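Local atomic coordinates of branched-chain-amino-acid aminotransferase (Deinococcus radiodurans, PDB entry 3UZO), a protein that probably transfers the amino group between branched-chain amino acids and 2-oxoglutarate with pyridoxal 5'-phosphate as cofactor, in the biosynthesis of leucine, valine and isoleucine. Residues Ala99-Arg102 with Met103-Arg107; Thr267-Ser270 with Leu271-Leu274; Arg335-Asp338 with Glu339-Ile343. One frame throughout, in Å; residues are numbered along the deposited sequence.

Contact 1 of 3, residues Ala99-Arg102 with Met103-Arg107. With PLP (pyridoxal-5'-phosphate), chain C.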
loop_
_atom_site.group_PDB
_atom_site.type_symbol
_atom_site.label_atom_id
_atom_site.label_comp_id
_atom_site.label_asym_id
_atom_site.label_seq_id
_atom_site.Cartn_x
_atom_site.Cartn_y
_atom_site.Cartn_z
ATOM N N ALA A 99 16.083 13.297 2.848
ATOM C CA ALA A 99 16.847 12.147 2.374
ATOM C C ALA A 99 15.989 10.884 2.418
ATOM O O ALA A 99 15.998 10.074 1.483
ATOM C CB ALA A 99 18.098 11.966 3.232
ATOM N N ARG A 100 15.234 10.716 3.497
ATOM C CA ARG A 100 14.404 9.531 3.603
ATOM C C ARG A 100 13.297 9.515 2.563
ATOM O O ARG A 100 12.969 8.460 2.025
ATOM C CB ARG A 100 13.791 9.402 5.003
ATOM C CG ARG A 100 13.076 8.070 5.213
ATOM C CD ARG A 100 12.703 7.853 6.662
ATOM N NE ARG A 100 11.695 8.803 7.116
ATOM C CZ ARG A 100 11.292 8.907 8.379
ATOM N NH1 ARG A 100 11.822 8.112 9.305
ATOM N NH2 ARG A 100 10.367 9.800 8.716
ATOM N N MET A 101 12.719 10.675 2.264
ATOM C CA MET A 101 11.650 10.687 1.282
ATOM C C MET A 101 12.216 10.372 -0.088
ATOM O O MET A 101 11.504 9.875 -0.955
ATOM C CB MET A 101 10.923 12.028 1.251
ATOM C CG MET A 101 9.562 11.923 0.577
ATOM S SD MET A 101 8.597 13.431 0.722
ATOM C CE MET A 101 9.305 14.348 -0.597
ATOM N N ARG A 102 13.501 10.663 -0.281
ATOM C CA ARG A 102 14.165 10.363 -1.545
ATOM C C ARG A 102 14.222 8.838 -1.680
ATOM O O ARG A 102 14.058 8.279 -2.772
ATOM C CB ARG A 102 15.581 10.939 -1.536
ATOM C CG ARG A 102 16.018 11.525 -2.859
ATOM C CD ARG A 102 16.539 12.932 -2.676
ATOM N NE ARG A 102 17.637 12.997 -1.714
ATOM C CZ ARG A 102 17.776 13.977 -0.831
ATOM N NH1 ARG A 102 16.887 14.963 -0.792
ATOM N NH2 ARG A 102 18.799 13.980 0.009
ATOM N N MET A 103 14.457 8.161 -0.562
ATOM C CA MET A 103 14.520 6.707 -0.584
ATOM C C MET A 103 13.129 6.117 -0.781
ATOM O O MET A 103 12.974 5.126 -1.489
ATOM C CB MET A 103 15.166 6.168 0.697
ATOM C CG MET A 103 16.671 6.412 0.755
ATOM S SD MET A 103 17.522 6.038 -0.825
ATOM C CE MET A 103 17.968 4.291 -0.592
ATOM N N SER A 104 12.115 6.722 -0.163
ATOM C CA SER A 104 10.746 6.236 -0.335
ATOM C C SER A 104 10.346 6.406 -1.800
ATOM O O SER A 104 9.787 5.491 -2.411
ATOM C CB SER A 104 9.765 7.020 0.552
ATOM O OG SER A 104 9.983 6.759 1.928
ATOM N N CYS A 105 10.637 7.578 -2.363
ATOM C CA CYS A 105 10.308 7.852 -3.758
ATOM C C CYS A 105 10.991 6.856 -4.682
ATOM O O CYS A 105 10.369 6.282 -5.581
ATOM C CB CYS A 105 10.734 9.269 -4.151
ATOM S SG CYS A 105 9.630 10.576 -3.567
ATOM N N ARG A 106 12.283 6.662 -4.457
ATOM C CA ARG A 106 13.058 5.742 -5.275
ATOM C C ARG A 106 12.426 4.351 -5.275
ATOM O O ARG A 106 12.309 3.716 -6.324
ATOM C CB ARG A 106 14.482 5.666 -4.731
ATOM C CG ARG A 106 15.542 5.390 -5.771
ATOM C CD ARG A 106 16.902 5.648 -5.167
ATOM N NE ARG A 106 16.913 6.931 -4.477
ATOM C CZ ARG A 106 17.885 7.340 -3.671
ATOM N NH1 ARG A 106 18.935 6.561 -3.450
ATOM N NH2 ARG A 106 17.808 8.528 -3.088
ATOM N N ARG A 107 12.006 3.889 -4.101
ATOM C CA ARG A 107 11.411 2.561 -3.957
ATOM C C ARG A 107 10.119 2.363 -4.744
ATOM O O ARG A 107 9.797 1.240 -5.131
ATOM C CB ARG A 107 11.174 2.243 -2.474
ATOM C CG ARG A 107 10.676 0.826 -2.196
ATOM C CD ARG A 107 11.604 -0.243 -2.806
ATOM N NE ARG A 107 11.298 -1.601 -2.340
ATOM C CZ ARG A 107 10.363 -2.405 -2.848
ATOM N NH1 ARG A 107 9.604 -2.022 -3.864
ATOM N NH2 ARG A 107 10.189 -3.614 -2.332
HETATM N N1 PLP C . 7.781 3.587 12.402
HETATM C C2 PLP C . 6.682 3.891 11.595
HETATM C C2A PLP C . 5.862 2.734 11.021
HETATM C C3 PLP C . 6.388 5.280 11.347
HETATM O O3 PLP C . 5.337 5.615 10.578
HETATM C C4 PLP C . 7.225 6.316 11.922
HETATM C C4A PLP C . 6.866 7.825 11.600
HETATM C C5 PLP C . 8.364 5.912 12.768
HETATM C C6 PLP C . 8.618 4.559 12.990
HETATM C C5A PLP C . 9.301 6.849 13.427
HETATM O O4P PLP C . 10.077 7.597 12.530
HETATM P P PLP C . 10.384 9.131 12.808
HETATM O O1P PLP C . 9.142 9.954 12.879
HETATM O O2P PLP C . 11.281 9.501 11.602
HETATM O O3P PLP C . 11.265 9.147 14.024
HETATM O O HOH W 1 18.449 9.337 0.109
#
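Ala99 O takes Met103 N in a helical bond of 3.2 Å, a water whose oxygen lies 2.9 Å away and, weakly, Arg102 N. The same water weakly accepts from Arg106 NH2. Arg106 has turned its guanidinium back along the helix, with NH2 3.5 Å from Arg102 CG, which sits at the guanidinium edge, near its plane. The side chain of Arg102 runs on to a salt bridge with Asp115 and a hydrogen bond to Leu113 O, and its guanidinium lies 10° from parallel to that of Arg106. These groups lie along the last two turns of helix 94-107, another flank of which faces the cofactor of this class-IV aminotransferase. There Arg100, with CG trans to its backbone N (chi1 -172°), reaches the phosphate with a bend at chi3: NH1 donates to O2P of pyridoxal phosphate at 2.7 Å, and NH2 adds a weak bond to that oxygen. Glu77 takes the NE of Arg100 in a salt bridge and Pro264 O takes a second bond from NH1, which fixes the guanidinium in rotation. Arg100 O receives Ser104 N at 2.9 Å, while Ser104 OG is hydrogen-bonded to Lys202 N. Cys105 N donates to Met101 O at 2.8 Å.

Contact 2 of 3, residues Thr267-Ser270 with Leu271-Leu274. With PLP (pyridoxal-5'-phosphate), chain C.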
loop_
_atom_site.group_PDB
_atom_site.type_symbol
_atom_site.label_atom_id
_atom_site.label_comp_id
_atom_site.label_asym_id
_atom_site.label_seq_id
_atom_site.Cartn_x
_atom_site.Cartn_y
_atom_site.Cartn_z
ATOM N N THR A 267 13.823 9.700 14.739
ATOM C CA THR A 267 13.835 9.850 16.185
ATOM C C THR A 267 14.741 8.764 16.783
ATOM O O THR A 267 15.502 9.026 17.714
ATOM C CB THR A 267 12.418 9.735 16.800
ATOM O OG1 THR A 267 11.531 10.669 16.164
ATOM C CG2 THR A 267 12.461 10.057 18.287
ATOM N N LYS A 268 14.652 7.552 16.243
ATOM C CA LYS A 268 15.474 6.435 16.701
ATOM C C LYS A 268 16.964 6.750 16.516
ATOM O O LYS A 268 17.757 6.613 17.455
ATOM C CB LYS A 268 15.095 5.162 15.929
ATOM C CG LYS A 268 15.853 3.886 16.322
ATOM C CD LYS A 268 17.074 3.633 15.433
ATOM C CE LYS A 268 16.701 3.441 13.957
ATOM N NZ LYS A 268 15.923 2.191 13.703
ATOM N N TYR A 269 17.356 7.171 15.314
ATOM C CA TYR A 269 18.764 7.494 15.091
ATOM C C TYR A 269 19.217 8.647 15.971
ATOM O O TYR A 269 20.379 8.712 16.388
ATOM C CB TYR A 269 19.032 7.813 13.616
ATOM C CG TYR A 269 19.057 6.579 12.757
ATOM C CD1 TYR A 269 18.053 6.332 11.823
ATOM C CD2 TYR A 269 20.058 5.619 12.924
ATOM C CE1 TYR A 269 18.041 5.155 11.079
ATOM C CE2 TYR A 269 20.056 4.443 12.189
ATOM C CZ TYR A 269 19.045 4.215 11.271
ATOM O OH TYR A 269 19.017 3.035 10.572
ATOM N N SER A 270 18.304 9.568 16.257
ATOM C CA SER A 270 18.644 10.694 17.112
ATOM C C SER A 270 18.917 10.174 18.531
ATOM O O SER A 270 19.915 10.541 19.163
ATOM C CB SER A 270 17.501 11.714 17.123
ATOM O OG SER A 270 17.245 12.203 15.811
ATOM N N LEU A 271 18.025 9.316 19.022
ATOM C CA LEU A 271 18.160 8.738 20.357
ATOM C C LEU A 271 19.438 7.909 20.439
ATOM O O LEU A 271 20.114 7.881 21.465
ATOM C CB LEU A 271 16.946 7.858 20.670
ATOM C CG LEU A 271 15.744 8.530 21.344
ATOM C CD1 LEU A 271 15.494 9.895 20.753
ATOM C CD2 LEU A 271 14.527 7.638 21.198
ATOM N N LEU A 272 19.748 7.228 19.343
ATOM C CA LEU A 272 20.939 6.401 19.246
ATOM C C LEU A 272 22.160 7.296 19.491
ATOM O O LEU A 272 23.074 6.935 20.239
ATOM C CB LEU A 272 20.987 5.789 17.844
ATOM C CG LEU A 272 21.299 4.314 17.578
ATOM C CD1 LEU A 272 20.734 3.426 18.659
ATOM C CD2 LEU A 272 20.717 3.936 16.212
ATOM N N TRP A 273 22.154 8.478 18.875
ATOM C CA TRP A 273 23.257 9.425 19.012
ATOM C C TRP A 273 23.324 10.026 20.415
ATOM O O TRP A 273 24.394 10.079 21.030
ATOM C CB TRP A 273 23.122 10.561 17.984
ATOM C CG TRP A 273 24.364 11.404 17.868
ATOM C CD1 TRP A 273 25.446 11.166 17.067
ATOM C CD2 TRP A 273 24.695 12.563 18.650
ATOM N NE1 TRP A 273 26.430 12.101 17.305
ATOM C CE2 TRP A 273 25.995 12.967 18.273
ATOM C CE3 TRP A 273 24.018 13.296 19.634
ATOM C CZ2 TRP A 273 26.632 14.071 18.848
ATOM C CZ3 TRP A 273 24.653 14.396 20.206
ATOM C CH2 TRP A 273 25.947 14.771 19.811
ATOM N N LEU A 274 22.181 10.483 20.918
ATOM C CA LEU A 274 22.106 11.088 22.247
ATOM C C LEU A 274 22.517 10.107 23.338
ATOM O O LEU A 274 23.233 10.470 24.277
ATOM C CB LEU A 274 20.677 11.584 22.514
ATOM C CG LEU A 274 20.320 13.053 22.248
ATOM C CD1 LEU A 274 21.166 13.620 21.130
ATOM C CD2 LEU A 274 18.835 13.160 21.915
HETATM N N1 PLP C . 7.781 3.587 12.402
HETATM C C2 PLP C . 6.682 3.891 11.595
HETATM C C2A PLP C . 5.862 2.734 11.021
HETATM C C3 PLP C . 6.388 5.280 11.347
HETATM O O3 PLP C . 5.337 5.615 10.578
HETATM C C4 PLP C . 7.225 6.316 11.922
HETATM C C4A PLP C . 6.866 7.825 11.600
HETATM C C5 PLP C . 8.364 5.912 12.768
HETATM C C6 PLP C . 8.618 4.559 12.990
HETATM C C5A PLP C . 9.301 6.849 13.427
HETATM O O4P PLP C . 10.077 7.597 12.530
HETATM P P PLP C . 10.384 9.131 12.808
HETATM O O1P PLP C . 9.142 9.954 12.879
HETATM O O2P PLP C . 11.281 9.501 11.602
HETATM O O3P PLP C . 11.265 9.147 14.024
#
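Leu271 sits one turn after Thr267 on helix 266-277, and its N donates to Thr267 O at 2.9 Å. The two side chains run alongside each other, Leu271 CD1 lying 3.9 Å from Thr267 CG2. That methyl is trans to the backbone N of Thr267, which leaves OG1 beside the backbone N, where both can meet the phosphate. Leu272 follows, its N bonded to Lys268 O at 2.8 Å. Its CD2 touches both neighbours, 3.7 Å from Lys268 CD and 3.8 Å from Tyr269 CD2, approaching the ring obliquely. The folded Lys268 chain lays CE over the centre of the Tyr269 ring, and its NZ ends on Asn243. Trp273 N reaches Tyr269 O at 3.1 Å, while its indole leads outward to stack on His277 and meet Trp354. Leu274 N is bonded to Ser270 O at 2.9 Å; Ser270 OG turns back to Ile266 O. The helix is the crossover of a beta-alpha-beta unit between strands 253-257 and 282-286, and its first turn cradles the cofactor phosphate. Thr267 N and Thr267 OG1 both donate to O3P, the hydroxyl at 2.6 Å. With Ile266 N also bonded to the cofactor, the positive end of the helix dipole is likely to stabilise the phosphate charge.

Contact 3 of 3, residues Arg335-Asp338 with Glu339-Ile343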
loop_
_atom_site.group_PDB
_atom_site.type_symbol
_atom_site.label_atom_id
_atom_site.label_comp_id
_atom_site.label_asym_id
_atom_site.label_seq_id
_atom_site.Cartn_x
_atom_site.Cartn_y
_atom_site.Cartn_z
ATOM N N ARG A 335 15.472 10.428 30.801
ATOM C CA ARG A 335 16.651 11.188 30.408
ATOM C C ARG A 335 16.694 11.386 28.897
ATOM O O ARG A 335 16.917 12.500 28.424
ATOM C CB ARG A 335 17.930 10.494 30.887
ATOM C CG ARG A 335 18.075 10.466 32.400
ATOM C CD ARG A 335 19.453 9.985 32.835
ATOM N NE ARG A 335 20.520 10.834 32.309
ATOM C CZ ARG A 335 21.795 10.765 32.687
ATOM N NH1 ARG A 335 22.177 9.885 33.604
ATOM N NH2 ARG A 335 22.692 11.577 32.144
ATOM N N LEU A 336 16.489 10.310 28.143
ATOM C CA LEU A 336 16.488 10.394 26.680
ATOM C C LEU A 336 15.414 11.383 26.218
ATOM O O LEU A 336 15.640 12.201 25.323
ATOM C CB LEU A 336 16.207 9.020 26.064
ATOM C CG LEU A 336 17.292 7.942 26.173
ATOM C CD1 LEU A 336 16.692 6.585 25.845
ATOM C CD2 LEU A 336 18.445 8.274 25.234
ATOM N N TYR A 337 14.241 11.290 26.834
ATOM C CA TYR A 337 13.126 12.164 26.500
ATOM C C TYR A 337 13.450 13.640 26.769
ATOM O O TYR A 337 13.212 14.499 25.918
ATOM C CB TYR A 337 11.898 11.766 27.311
ATOM C CG TYR A 337 10.697 12.635 27.047
ATOM C CD1 TYR A 337 9.782 12.315 26.042
ATOM C CD2 TYR A 337 10.478 13.787 27.797
ATOM C CE1 TYR A 337 8.669 13.128 25.802
ATOM C CE2 TYR A 337 9.382 14.601 27.566
ATOM C CZ TYR A 337 8.481 14.267 26.574
ATOM O OH TYR A 337 7.381 15.058 26.387
ATOM N N ASP A 338 13.974 13.934 27.955
ATOM C CA ASP A 338 14.307 15.312 28.297
ATOM C C ASP A 338 15.369 15.882 27.364
ATOM O O ASP A 338 15.305 17.051 26.988
ATOM C CB ASP A 338 14.768 15.414 29.757
ATOM C CG ASP A 338 13.637 15.167 30.744
ATOM O OD1 ASP A 338 12.463 15.341 30.359
ATOM O OD2 ASP A 338 13.918 14.811 31.909
ATOM N N GLU A 339 16.340 15.057 26.984
ATOM C CA GLU A 339 17.404 15.498 26.085
ATOM C C GLU A 339 16.838 15.758 24.683
ATOM O O GLU A 339 17.091 16.804 24.079
ATOM C CB GLU A 339 18.506 14.433 26.008
ATOM C CG GLU A 339 19.818 14.892 25.363
ATOM C CD GLU A 339 20.499 16.001 26.148
ATOM O OE1 GLU A 339 20.407 15.982 27.390
ATOM O OE2 GLU A 339 21.131 16.886 25.528
ATOM N N LEU A 340 16.065 14.807 24.175
ATOM C CA LEU A 340 15.475 14.935 22.844
ATOM C C LEU A 340 14.534 16.145 22.745
ATOM O O LEU A 340 14.674 16.981 21.854
ATOM C CB LEU A 340 14.733 13.644 22.486
ATOM C CG LEU A 340 14.019 13.512 21.133
ATOM C CD1 LEU A 340 12.671 14.197 21.196
ATOM C CD2 LEU A 340 14.887 14.086 20.024
ATOM N N VAL A 341 13.586 16.238 23.673
ATOM C CA VAL A 341 12.624 17.334 23.680
ATOM C C VAL A 341 13.296 18.680 23.979
ATOM O O VAL A 341 12.919 19.709 23.420
ATOM C CB VAL A 341 11.502 17.063 24.707
ATOM C CG1 VAL A 341 10.463 18.168 24.654
ATOM C CG2 VAL A 341 10.848 15.725 24.406
ATOM N N GLY A 342 14.296 18.665 24.857
ATOM C CA GLY A 342 15.008 19.892 25.188
ATOM C C GLY A 342 15.679 20.480 23.957
ATOM O O GLY A 342 15.674 21.698 23.746
ATOM N N ILE A 343 16.255 19.609 23.135
ATOM C CA ILE A 343 16.922 20.041 21.909
ATOM C C ILE A 343 15.908 20.628 20.926
ATOM O O ILE A 343 16.104 21.719 20.384
ATOM C CB ILE A 343 17.652 18.856 21.232
ATOM C CG1 ILE A 343 18.865 18.455 22.075
ATOM C CG2 ILE A 343 18.073 19.233 19.813
ATOM C CD1 ILE A 343 19.513 17.152 21.643
#
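Tyr337 O accepts from Val341 N at 2.9 Å, and Val341 CG2 crowds the same oxygen at 3.1 Å. That methyl also sits over the Tyr337 ring: CG2 is 3.5 Å from the ring centroid and only 12° off the normal, a CH-pi contact over the centre of one face. The phenol reaches this position because its CG is trans to the backbone N (chi1 179°), which swings the ring along the helix toward the following turn. CG2 of Val341, beside its own backbone N, faces back toward the preceding turn and meets the ring, the two side chains crossing at a slant. An i to i+4 pair of this sort forms on a partly exposed flank of helix 331-344, where Tyr337 also rests on Leu180 and Val341 on Val307. On another flank Leu340 and Leu336, joined by a backbone bond of 2.9 Å between Leu340 N and Leu336 O, face helix 266-277, touching Leu271 and Ala275 respectively. Glu339 N is bonded to Arg335 O at 3.0 Å, but the side chain of Glu339, bent at chi2, sends OE2 to a salt bridge with Arg278. Gly342 N forms a hydrogen bond of 2.9 Å with Asp338 O, and Gly342 is further tied by a backbone bond to Lys348.

In the fold
All three contacts lie within single helices, yet they grade from cofactor site to periphery. Contacts 1 and 2 hold the same pyridoxal phosphate from different helices: contact 1 sends a charged guanidinium to O2P, contact 2 a backbone N-H and a hydroxyl to O3P. Their nearest atoms stay about 6 Å apart. Contact 2 is the most buried, set among strands; contact 1 is partly buried, with one flank of arginines and a water. Contact 3 binds no cofactor. Its helix packs directly on that of contact 2, Leu340 against Leu271 and Ile343 against Leu274, while another, partly exposed flank carries a CH-pi pair.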